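Local coordinates for GDSL-like Lipase/Acylhydrolase family protein (Neisseria meningitidis, PDB 4K7J) that probably removes O-acetyl groups from peptidoglycan as a Neisseria SGNH-family esterase, with a beta-sandwich module inserted in its alpha/beta hydrolase domain, at residues G106-L111 and I189-P194. Numbering follows the deposited sequence.
Sequences GNWQSL and IHTEMP
W108 and T191 mark the nearest approach of the two backbones, their CA atoms 9.8 Å apart, so segments 106-111 and 189-194 meet through the side chain of W108, which reaches the side chain of I189 and also its carbonyl oxygen. W108 lies in the short link between strand 102-106 and strand 109-112, while I189 and T191 lie near the end of strand 187-191, T191 being its final residue. The indole reaches over because its CG stands anti to the carbonyl carbon (chi1 -63°), and the W108 and I189 side chains cross at about a right angle. CG2 of I189 sits at the ring edge, in plane, 3.7 Å from W108 CH2, with CB and CD1 of I189 close to the same carbon. W108 CZ2 comes within 3.8 Å of I189 O. Strands 102-106 and 187-191 belong to one five-stranded antiparallel sheet, strands 109-112 and 195-203 to a second, and the two form a beta sandwich, consistent with a galactose-binding-domain-like fold. Segment 106-111 passes from one sheet into the other; segment 189-194 leaves the first and leads up to the second. W108 is buried in the core between them, also touching M135 of the first and I197 of the second, while I189 touches I200. Towards the turn, T191 OG1 lies obliquely to the indole, 4.2 Å from W108 NE1; this buried hydroxyl is hydrogen-bonded to T129 OG1 and G130 O instead.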
loop_
_atom_site.group_PDB
_atom_site.type_symbol
_atom_site.label_atom_id
_atom_site.label_comp_id
_atom_site.label_asym_id
_atom_site.label_seq_id
_atom_site.Cartn_x
_atom_site.Cartn_y
_atom_site.Cartn_z
ATOM N N GLY A 106 5.789 8.884 -20.129
ATOM C CA GLY A 106 4.673 8.753 -21.042
ATOM C C GLY A 106 3.748 9.942 -20.985
ATOM O O GLY A 106 4.026 10.918 -20.291
ATOM N N ASN A 107 2.632 9.857 -21.694
ATOM C CA ASN A 107 1.712 10.989 -21.780
ATOM C C ASN A 107 0.383 10.757 -21.066
ATOM O O ASN A 107 -0.538 11.559 -21.187
ATOM C CB ASN A 107 1.467 11.371 -23.241
ATOM C CG ASN A 107 0.919 10.215 -24.073
ATOM O OD1 ASN A 107 0.347 9.263 -23.543
ATOM N ND2 ASN A 107 1.075 10.312 -25.394
ATOM N N TRP A 108 0.282 9.657 -20.328
ATOM C CA TRP A 108 -0.914 9.403 -19.517
ATOM C C TRP A 108 -1.094 10.482 -18.435
ATOM O O TRP A 108 -0.111 11.051 -17.944
ATOM C CB TRP A 108 -0.849 8.010 -18.879
ATOM C CG TRP A 108 -0.825 6.871 -19.872
ATOM C CD1 TRP A 108 -0.824 6.965 -21.238
ATOM C CD2 TRP A 108 -0.784 5.474 -19.566
ATOM N NE1 TRP A 108 -0.793 5.706 -21.796
ATOM C CE2 TRP A 108 -0.760 4.777 -20.788
ATOM C CE3 TRP A 108 -0.770 4.744 -18.372
ATOM C CZ2 TRP A 108 -0.730 3.381 -20.852
ATOM C CZ3 TRP A 108 -0.729 3.368 -18.435
ATOM C CH2 TRP A 108 -0.712 2.697 -19.667
ATOM N N GLN A 109 -2.340 10.767 -18.065
ATOM C CA GLN A 109 -2.596 11.750 -17.008
ATOM C C GLN A 109 -3.263 11.133 -15.784
ATOM O O GLN A 109 -4.382 10.642 -15.881
ATOM C CB GLN A 109 -3.458 12.902 -17.531
ATOM C CG GLN A 109 -3.726 13.955 -16.450
ATOM C CD GLN A 109 -2.437 14.586 -15.915
ATOM O OE1 GLN A 109 -1.536 14.945 -16.689
ATOM N NE2 GLN A 109 -2.340 14.713 -14.583
ATOM N N SER A 110 -2.590 11.176 -14.634
ATOM C CA SER A 110 -3.146 10.588 -13.411
ATOM C C SER A 110 -4.223 11.457 -12.757
ATOM O O SER A 110 -4.299 12.664 -12.983
ATOM C CB SER A 110 -2.046 10.291 -12.390
ATOM O OG SER A 110 -1.424 11.502 -11.976
ATOM N N LEU A 111 -5.052 10.808 -11.949
ATOM C CA LEU A 111 -6.109 11.455 -11.186
ATOM C C LEU A 111 -6.250 10.638 -9.908
ATOM O O LEU A 111 -6.241 9.403 -9.965
ATOM C CB LEU A 111 -7.421 11.428 -11.974
ATOM C CG LEU A 111 -8.645 11.904 -11.198
ATOM C CD1 LEU A 111 -8.547 13.401 -11.008
ATOM C CD2 LEU A 111 -9.952 11.504 -11.885
ATOM N N ILE A 189 3.446 0.450 -22.901
ATOM C CA ILE A 189 2.033 0.210 -23.114
ATOM C C ILE A 189 1.465 1.305 -24.006
ATOM O O ILE A 189 1.608 2.499 -23.710
ATOM C CB ILE A 189 1.271 0.194 -21.770
ATOM C CG1 ILE A 189 1.891 -0.851 -20.837
ATOM C CG2 ILE A 189 -0.209 -0.085 -21.992
ATOM C CD1 ILE A 189 1.445 -0.716 -19.396
ATOM N N HIS A 190 0.830 0.882 -25.096
ATOM C CA HIS A 190 0.316 1.794 -26.118
ATOM C C HIS A 190 -1.196 1.672 -26.188
ATOM O O HIS A 190 -1.728 0.562 -26.218
ATOM C CB HIS A 190 0.909 1.429 -27.498
ATOM C CG HIS A 190 2.335 1.854 -27.683
ATOM N ND1 HIS A 190 3.158 1.308 -28.647
ATOM C CD2 HIS A 190 3.080 2.782 -27.034
ATOM C CE1 HIS A 190 4.347 1.882 -28.585
ATOM N NE2 HIS A 190 4.327 2.776 -27.611
ATOM N N THR A 191 -1.891 2.801 -26.218
ATOM C CA THR A 191 -3.351 2.778 -26.320
ATOM C C THR A 191 -3.819 3.580 -27.522
ATOM O O THR A 191 -3.729 4.809 -27.536
ATOM C CB THR A 191 -4.039 3.314 -25.042
ATOM O OG1 THR A 191 -3.580 4.643 -24.765
ATOM C CG2 THR A 191 -3.711 2.433 -23.847
ATOM N N GLU A 192 -4.316 2.879 -28.534
ATOM C CA GLU A 192 -4.834 3.548 -29.716
ATOM C C GLU A 192 -6.021 4.427 -29.336
ATOM O O GLU A 192 -6.051 5.598 -29.678
ATOM C CB GLU A 192 -5.212 2.533 -30.800
ATOM C CG GLU A 192 -6.144 3.076 -31.888
ATOM C CD GLU A 192 -5.476 4.060 -32.845
ATOM O OE1 GLU A 192 -4.275 4.382 -32.674
ATOM O OE2 GLU A 192 -6.169 4.514 -33.777
ATOM N N MET A 193 -6.984 3.849 -28.625
ATOM C CA MET A 193 -8.135 4.581 -28.108
ATOM C C MET A 193 -8.043 4.728 -26.575
ATOM O O MET A 193 -7.238 4.047 -25.937
ATOM C CB MET A 193 -9.435 3.894 -28.545
ATOM C CG MET A 193 -9.831 4.173 -30.013
ATOM S SD MET A 193 -10.264 5.897 -30.384
ATOM C CE MET A 193 -8.763 6.462 -31.164
ATOM N N PRO A 194 -8.854 5.625 -25.982
ATOM C CA PRO A 194 -8.682 5.914 -24.551
ATOM C C PRO A 194 -9.082 4.791 -23.603
ATOM O O PRO A 194 -10.106 4.134 -23.805
ATOM C CB PRO A 194 -9.620 7.108 -24.317
ATOM C CG PRO A 194 -9.762 7.747 -25.681
ATOM C CD PRO A 194 -9.779 6.585 -26.622
#